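Long-range contact in transferrin binding protein B (Actinobacillus suis, PDB 3PQU), which probably binds host transferrin at the bacterial outer membrane as a surface lipoprotein, an early step in acquiring iron: residues A[63-75]-A[176-188]. Sequence-based numbering, arbitrary orientation.
Sequences KATPDTTDELSEA and WDFTSDVKTSYEL
Thr-179 and Leu-72 meet where a short antiparallel beta ladder joins the N-lobe handle to the N-lobe barrel: strand 69-70 pairs with the end of barrel strand 170-183. Leu-72 CD1 lies 3.8 Å from Thr-179 O, while the two side chains meet only distantly; Pro-49 also packs on this threonine. The same CD1 presses on the backbone beyond, 3.5 Å from Ser-180 C. Asp-181 comes next, its side chain passing obliquely across that of Leu-72, CB 3.8 Å from Leu-72 CG. Its chi1 of 63° swings the carboxylate to where Tyr-186 OH bonds to the syn lone pair of OD2 at 2.6 Å, whereas a water that accepts from Leu-72 N lies 2.8 Å from Asp-181 OD1. Val-182 forms the hydrogen-bonded pair with Asp-70; Val-182 N reaches Asp-70 O at 3.0 Å, and the return bond from Asp-70 N meets Val-182 O from above the carbonyl plane. The two CB atoms lie on one sheet face; Asp-70 OD1 accepts a hydrogen bond from Arg-50 N. Lys-183 faces Thr-69 as the non-hydrogen-bonded pair on the other face, its CG near Thr-69 CG2. A type I turn from Lys-183 to Tyr-186, closed by Tyr-186 N to Lys-183 O, follows. Within it Thr-184 N donates to Thr-68 O at 2.9 Å, and Thr-184 OG1 lies 3.5 Å from Thr-68 CB, the side chains crossing at about a right angle.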
ATOM      1  N   LYS A  63      26.905  35.177 -10.428  1.00 30.51           N
ATOM      2  CA  LYS A  63      26.874  33.978 -11.249  1.00 32.79           C
ATOM      3  C   LYS A  63      27.251  34.385 -12.665  1.00 37.33           C
ATOM      4  O   LYS A  63      26.787  35.399 -13.176  1.00 35.72           O
ATOM      5  CB  LYS A  63      25.512  33.285 -11.205  1.00 32.54           C
ATOM      6  CG  LYS A  63      25.150  32.714  -9.844  1.00 26.44           C
ATOM      7  CD  LYS A  63      23.785  32.024  -9.869  1.00 34.26           C
ATOM      8  CE  LYS A  63      23.440  31.432  -8.499  1.00 31.05           C
ATOM      9  NZ  LYS A  63      22.456  30.338  -8.588  1.00 30.50           N
ATOM     10  N   ALA A  64      28.142  33.619 -13.276  1.00 39.59           N
ATOM     11  CA  ALA A  64      28.533  33.886 -14.648  1.00 60.25           C
ATOM     12  C   ALA A  64      27.275  33.812 -15.494  1.00 63.51           C
ATOM     13  O   ALA A  64      27.115  34.539 -16.474  1.00 61.95           O
ATOM     14  CB  ALA A  64      29.550  32.858 -15.114  1.00 54.14           C
ATOM     15  N   THR A  65      26.373  32.931 -15.080  1.00 57.13           N
ATOM     16  CA  THR A  65      25.112  32.718 -15.768  1.00 49.87           C
ATOM     17  C   THR A  65      24.048  32.349 -14.750  1.00 36.96           C
ATOM     18  O   THR A  65      24.173  31.329 -14.072  1.00 36.52           O
ATOM     19  CB  THR A  65      25.230  31.539 -16.757  1.00 63.95           C
ATOM     20  OG1 THR A  65      26.315  31.771 -17.666  1.00 73.62           O
ATOM     21  CG2 THR A  65      23.931  31.347 -17.534  1.00 53.27           C
ATOM     22  N   PRO A  66      22.992  33.162 -14.635  1.00 28.87           N
ATOM     23  CA  PRO A  66      21.884  32.760 -13.764  1.00 39.12           C
ATOM     24  C   PRO A  66      21.424  31.347 -14.132  1.00 25.94           C
ATOM     25  O   PRO A  66      21.585  30.952 -15.272  1.00 28.47           O
ATOM     26  CB  PRO A  66      20.799  33.782 -14.100  1.00 53.67           C
ATOM     27  CG  PRO A  66      21.552  34.984 -14.545  1.00 49.47           C
ATOM     28  CD  PRO A  66      22.752  34.463 -15.280  1.00 46.70           C
ATOM     29  N   ASP A  67      20.900  30.585 -13.182  1.00 27.10           N
ATOM     30  CA  ASP A  67      20.505  29.219 -13.472  1.00 19.37           C
ATOM     31  C   ASP A  67      19.594  29.173 -14.698  1.00 29.85           C
ATOM     32  O   ASP A  67      18.716  30.031 -14.871  1.00 28.71           O
ATOM     33  CB  ASP A  67      19.748  28.611 -12.283  1.00 26.54           C
ATOM     34  CG  ASP A  67      20.630  28.395 -11.081  1.00 30.28           C
ATOM     35  OD1 ASP A  67      21.791  28.852 -11.108  1.00 34.37           O
ATOM     36  OD2 ASP A  67      20.162  27.774 -10.105  1.00 31.59           O
ATOM     37  N   THR A  68      19.804  28.176 -15.554  1.00 19.31           N
ATOM     38  CA  THR A  68      18.910  27.957 -16.693  1.00 19.80           C
ATOM     39  C   THR A  68      17.978  26.772 -16.484  1.00 19.48           C
ATOM     40  O   THR A  68      17.138  26.505 -17.338  1.00 21.73           O
ATOM     41  CB  THR A  68      19.687  27.658 -17.972  1.00 23.97           C
ATOM     42  OG1 THR A  68      20.471  26.464 -17.773  1.00 32.73           O
ATOM     43  CG2 THR A  68      20.614  28.840 -18.326  1.00 34.52           C
ATOM     44  N   THR A  69      18.141  26.046 -15.377  1.00 21.75           N
ATOM     45  CA  THR A  69      17.342  24.849 -15.126  1.00 20.91           C
ATOM     46  C   THR A  69      16.950  24.659 -13.663  1.00 24.90           C
ATOM     47  O   THR A  69      17.567  25.214 -12.762  1.00 21.12           O
ATOM     48  CB  THR A  69      18.135  23.589 -15.486  1.00 27.07           C
ATOM     49  OG1 THR A  69      19.222  23.453 -14.565  1.00 27.91           O
ATOM     50  CG2 THR A  69      18.683  23.665 -16.912  1.00 29.13           C
ATOM     51  N   ASP A  70      15.944  23.822 -13.438  1.00 18.15           N
ATOM     52  CA  ASP A  70      15.707  23.243 -12.121  1.00 21.51           C
ATOM     53  C   ASP A  70      15.182  21.832 -12.355  1.00 20.05           C
ATOM     54  O   ASP A  70      14.060  21.636 -12.843  1.00 18.77           O
ATOM     55  CB  ASP A  70      14.725  24.066 -11.273  1.00 17.54           C
ATOM     56  CG  ASP A  70      14.665  23.583  -9.824  1.00 33.02           C
ATOM     57  OD1 ASP A  70      13.551  23.408  -9.280  1.00 31.12           O
ATOM     58  OD2 ASP A  70      15.739  23.345  -9.231  1.00 40.19           O
ATOM     59  N   GLU A  71      16.002  20.854 -12.001  1.00 19.40           N
ATOM     60  CA  GLU A  71      15.817  19.481 -12.456  1.00 23.71           C
ATOM     61  C   GLU A  71      14.868  18.680 -11.589  1.00 26.55           C
ATOM     62  O   GLU A  71      14.681  18.974 -10.419  1.00 25.30           O
ATOM     63  CB  GLU A  71      17.185  18.770 -12.526  1.00 13.51           C
ATOM     64  CG  GLU A  71      18.122  19.424 -13.516  1.00 21.72           C
ATOM     65  CD  GLU A  71      19.442  18.672 -13.627  1.00 67.94           C
ATOM     66  OE1 GLU A  71      20.269  19.047 -14.486  1.00 77.68           O
ATOM     67  OE2 GLU A  71      19.643  17.700 -12.858  1.00 56.19           O
ATOM     68  N   LEU A  72      14.252  17.671 -12.185  1.00 19.80           N
ATOM     69  CA  LEU A  72      13.571  16.653 -11.407  1.00 20.32           C
ATOM     70  C   LEU A  72      14.586  15.528 -11.193  1.00 25.80           C
ATOM     71  O   LEU A  72      15.379  15.233 -12.070  1.00 21.46           O
ATOM     72  CB  LEU A  72      12.360  16.131 -12.173  1.00 16.08           C
ATOM     73  CG  LEU A  72      11.127  17.033 -12.260  1.00 17.75           C
ATOM     74  CD1 LEU A  72      10.119  16.503 -13.300  1.00 14.41           C
ATOM     75  CD2 LEU A  72      10.477  17.144 -10.881  1.00 17.10           C
ATOM     76  N   SER A  73      14.577  14.892 -10.031  1.00 17.63           N
ATOM     77  CA  SER A  73      15.417  13.726  -9.856  1.00 28.45           C
ATOM     78  C   SER A  73      14.726  12.736  -8.956  1.00 24.10           C
ATOM     79  O   SER A  73      13.756  13.068  -8.253  1.00 22.50           O
ATOM     80  CB  SER A  73      16.765  14.108  -9.246  1.00 24.20           C
ATOM     81  OG  SER A  73      16.546  14.672  -7.970  1.00 26.24           O
ATOM     82  N   GLU A  74      15.272  11.530  -8.945  1.00 17.68           N
ATOM     83  CA  GLU A  74      14.684  10.435  -8.215  1.00 25.69           C
ATOM     84  C   GLU A  74      14.733  10.736  -6.721  1.00 23.75           C
ATOM     85  O   GLU A  74      13.827  10.359  -5.984  1.00 17.70           O
ATOM     86  CB  GLU A  74      15.414   9.143  -8.590  1.00 29.64           C
ATOM     87  CG  GLU A  74      14.992   7.909  -7.831  1.00 47.35           C
ATOM     88  CD  GLU A  74      15.816   6.703  -8.233  1.00 69.95           C
ATOM     89  OE1 GLU A  74      16.121   6.576  -9.442  1.00 62.35           O
ATOM     90  OE2 GLU A  74      16.163   5.893  -7.345  1.00 75.36           O
ATOM     91  N   ALA A  75      15.765  11.452  -6.271  1.00 22.66           N
ATOM     92  CA  ALA A  75      15.827  11.870  -4.867  1.00 27.80           C
ATOM     93  C   ALA A  75      14.729  12.876  -4.464  1.00 32.95           C
ATOM     94  O   ALA A  75      14.475  13.080  -3.276  1.00 29.89           O
ATOM     95  CB  ALA A  75      17.199  12.427  -4.523  1.00 33.87           C
ATOM     96  N   TRP A 176      -5.477  12.237 -14.128  1.00 10.31           N
ATOM     97  CA  TRP A 176      -4.031  12.195 -13.947  1.00 21.29           C
ATOM     98  C   TRP A 176      -3.566  13.628 -13.774  1.00 16.77           C
ATOM     99  O   TRP A 176      -4.323  14.556 -14.048  1.00 19.94           O
ATOM    100  CB  TRP A 176      -3.305  11.476 -15.110  1.00 16.13           C
ATOM    101  CG  TRP A 176      -3.449  12.120 -16.464  1.00 14.44           C
ATOM    102  CD1 TRP A 176      -4.604  12.230 -17.225  1.00 13.50           C
ATOM    103  CD2 TRP A 176      -2.400  12.694 -17.252  1.00  9.26           C
ATOM    104  NE1 TRP A 176      -4.319  12.854 -18.425  1.00 13.27           N
ATOM    105  CE2 TRP A 176      -2.978  13.144 -18.465  1.00 16.42           C
ATOM    106  CE3 TRP A 176      -1.017  12.841 -17.065  1.00 16.38           C
ATOM    107  CZ2 TRP A 176      -2.228  13.762 -19.465  1.00 17.15           C
ATOM    108  CZ3 TRP A 176      -0.268  13.449 -18.064  1.00 22.17           C
ATOM    109  CH2 TRP A 176      -0.880  13.906 -19.250  1.00 19.15           C
ATOM    110  N   ASP A 177      -2.330  13.799 -13.305  1.00 10.75           N
ATOM    111  CA  ASP A 177      -1.739  15.125 -13.046  1.00 16.43           C
ATOM    112  C   ASP A 177      -0.218  15.018 -13.167  1.00 21.51           C
ATOM    113  O   ASP A 177       0.329  13.919 -13.123  1.00 11.86           O
ATOM    114  CB  ASP A 177      -2.099  15.617 -11.644  1.00 12.16           C
ATOM    115  CG  ASP A 177      -3.536  16.075 -11.544  1.00 22.16           C
ATOM    116  OD1 ASP A 177      -4.368  15.347 -10.967  1.00 11.43           O
ATOM    117  OD2 ASP A 177      -3.828  17.162 -12.066  1.00 11.99           O
ATOM    118  N   PHE A 178       0.463  16.151 -13.317  1.00 11.79           N
ATOM    119  CA  PHE A 178       1.894  16.119 -13.612  1.00 19.44           C
ATOM    120  C   PHE A 178       2.611  17.430 -13.320  1.00 14.48           C
ATOM    121  O   PHE A 178       1.989  18.483 -13.250  1.00 14.29           O
ATOM    122  CB  PHE A 178       2.093  15.776 -15.101  1.00 14.62           C
ATOM    123  CG  PHE A 178       1.491  16.810 -16.053  1.00 17.58           C
ATOM    124  CD1 PHE A 178       2.228  17.929 -16.439  1.00 12.82           C
ATOM    125  CD2 PHE A 178       0.191  16.671 -16.527  1.00 11.89           C
ATOM    126  CE1 PHE A 178       1.692  18.915 -17.294  1.00  9.16           C
ATOM    127  CE2 PHE A 178      -0.354  17.635 -17.411  1.00 21.38           C
ATOM    128  CZ  PHE A 178       0.405  18.767 -17.787  1.00  9.60           C
ATOM    129  N   THR A 179       3.932  17.346 -13.175  1.00 13.95           N
ATOM    130  CA  THR A 179       4.806  18.499 -13.256  1.00 13.69           C
ATOM    131  C   THR A 179       5.988  18.110 -14.145  1.00 19.15           C
ATOM    132  O   THR A 179       6.453  16.966 -14.096  1.00 10.70           O
ATOM    133  CB  THR A 179       5.346  18.966 -11.875  1.00 15.06           C
ATOM    134  OG1 THR A 179       6.208  20.094 -12.066  1.00 16.05           O
ATOM    135  CG2 THR A 179       6.163  17.862 -11.168  1.00 12.75           C
ATOM    136  N   SER A 180       6.445  19.056 -14.967  1.00  9.67           N
ATOM    137  CA  SER A 180       7.674  18.914 -15.734  1.00 10.07           C
ATOM    138  C   SER A 180       8.847  19.337 -14.869  1.00 17.30           C
ATOM    139  O   SER A 180       8.673  19.688 -13.698  1.00 12.18           O
ATOM    140  CB  SER A 180       7.644  19.800 -16.992  1.00 10.03           C
ATOM    141  OG  SER A 180       7.712  21.196 -16.670  1.00 16.86           O
ATOM    142  N   ASP A 181      10.051  19.301 -15.445  1.00 12.77           N
ATOM    143  CA  ASP A 181      11.169  20.013 -14.857  1.00 15.99           C
ATOM    144  C   ASP A 181      11.226  21.406 -15.480  1.00 17.37           C
ATOM    145  O   ASP A 181      10.354  21.776 -16.260  1.00 16.37           O
ATOM    146  CB  ASP A 181      12.505  19.266 -15.073  1.00 19.40           C
ATOM    147  CG  ASP A 181      12.879  19.129 -16.551  1.00 26.43           C
ATOM    148  OD1 ASP A 181      14.057  18.805 -16.843  1.00 23.98           O
ATOM    149  OD2 ASP A 181      11.987  19.325 -17.406  1.00 20.88           O
ATOM    150  N   VAL A 182      12.262  22.172 -15.157  1.00 18.07           N
ATOM    151  CA  VAL A 182      12.364  23.532 -15.665  1.00 15.40           C
ATOM    152  C   VAL A 182      13.606  23.707 -16.536  1.00 21.84           C
ATOM    153  O   VAL A 182      14.680  23.246 -16.170  1.00 13.59           O
ATOM    154  CB  VAL A 182      12.375  24.542 -14.495  1.00 14.70           C
ATOM    155  CG1 VAL A 182      13.001  25.881 -14.924  1.00 24.48           C
ATOM    156  CG2 VAL A 182      10.942  24.748 -13.942  1.00 13.94           C
ATOM    157  N   LYS A 183      13.442  24.336 -17.700  1.00 14.49           N
ATOM    158  CA  LYS A 183      14.569  24.746 -18.557  1.00 17.18           C
ATOM    159  C   LYS A 183      14.188  26.031 -19.275  1.00 20.26           C
ATOM    160  O   LYS A 183      13.143  26.093 -19.919  1.00 19.24           O
ATOM    161  CB  LYS A 183      14.842  23.698 -19.658  1.00 17.66           C
ATOM    162  CG  LYS A 183      15.530  22.450 -19.199  1.00 18.69           C
ATOM    163  CD  LYS A 183      15.578  21.426 -20.311  1.00 33.49           C
ATOM    164  CE  LYS A 183      16.130  20.092 -19.821  1.00 28.89           C
ATOM    165  NZ  LYS A 183      16.400  19.139 -20.958  1.00 30.55           N
ATOM    166  N   THR A 184      15.037  27.041 -19.218  1.00 17.97           N
ATOM    167  CA  THR A 184      14.727  28.286 -19.911  1.00 21.44           C
ATOM    168  C   THR A 184      14.643  28.065 -21.434  1.00 23.51           C
ATOM    169  O   THR A 184      14.037  28.857 -22.153  1.00 29.63           O
ATOM    170  CB  THR A 184      15.763  29.387 -19.597  1.00 27.23           C
ATOM    171  OG1 THR A 184      17.074  28.885 -19.869  1.00 28.68           O
ATOM    172  CG2 THR A 184      15.677  29.813 -18.133  1.00 18.91           C
ATOM    173  N   SER A 185      15.244  26.986 -21.927  1.00 25.77           N
ATOM    174  CA  SER A 185      15.166  26.685 -23.356  1.00 32.80           C
ATOM    175  C   SER A 185      13.801  26.125 -23.798  1.00 38.35           C
ATOM    176  O   SER A 185      13.517  26.069 -24.993  1.00 26.40           O
ATOM    177  CB  SER A 185      16.281  25.714 -23.773  1.00 28.39           C
ATOM    178  OG  SER A 185      16.204  24.514 -23.021  1.00 33.26           O
ATOM    179  N   TYR A 186      12.963  25.697 -22.854  1.00 22.46           N
ATOM    180  CA  TYR A 186      11.653  25.152 -23.215  1.00 20.36           C
ATOM    181  C   TYR A 186      10.809  26.172 -23.948  1.00 18.31           C
ATOM    182  O   TYR A 186      10.690  27.321 -23.517  1.00 26.81           O
ATOM    183  CB  TYR A 186      10.890  24.675 -21.979  1.00 14.56           C
ATOM    184  CG  TYR A 186      11.288  23.300 -21.488  1.00 22.10           C
ATOM    185  CD1 TYR A 186      11.675  22.298 -22.373  1.00 23.33           C
ATOM    186  CD2 TYR A 186      11.235  22.995 -20.138  1.00 17.70           C
ATOM    187  CE1 TYR A 186      12.000  21.023 -21.911  1.00 14.42           C
ATOM    188  CE2 TYR A 186      11.579  21.734 -19.671  1.00 16.15           C
ATOM    189  CZ  TYR A 186      11.959  20.771 -20.545  1.00 23.44           C
ATOM    190  OH  TYR A 186      12.287  19.552 -20.028  1.00 14.33           O
ATOM    191  N   GLU A 187      10.228  25.760 -25.067  1.00 19.26           N
ATOM    192  CA  GLU A 187       9.224  26.581 -25.736  1.00 25.85           C
ATOM    193  C   GLU A 187       7.942  25.753 -25.888  1.00 37.01           C
ATOM    194  O   GLU A 187       7.658  25.236 -26.964  1.00 34.71           O
ATOM    195  CB  GLU A 187       9.744  27.052 -27.095  1.00 31.47           C
ATOM    196  CG  GLU A 187      10.965  27.976 -27.014  1.00 39.48           C
ATOM    197  CD  GLU A 187      10.647  29.343 -26.398  1.00 52.46           C
ATOM    198  OE1 GLU A 187       9.454  29.683 -26.233  1.00 52.55           O
ATOM    199  OE2 GLU A 187      11.600  30.087 -26.077  1.00 52.63           O
ATOM    200  N   LEU A 188       7.187  25.604 -24.803  1.00 31.32           N
ATOM    201  CA  LEU A 188       6.016  24.718 -24.813  1.00 32.46           C
ATOM    202  C   LEU A 188       4.757  25.465 -25.232  1.00 30.24           C
ATOM    203  O   LEU A 188       4.658  26.671 -25.031  1.00 39.86           O
ATOM    204  CB  LEU A 188       5.803  24.090 -23.429  1.00 20.47           C
ATOM    205  CG  LEU A 188       7.089  23.603 -22.756  1.00 22.54           C
ATOM    206  CD1 LEU A 188       6.801  23.056 -21.375  1.00 23.83           C
ATOM    207  CD2 LEU A 188       7.758  22.558 -23.603  1.00 24.69           C
TER
HETATM  208  O   HOH W   1      17.877  25.794 -20.491  1.00 33.84           O
HETATM  209  O   HOH W   2      15.005  16.972 -14.899  1.00 15.89           O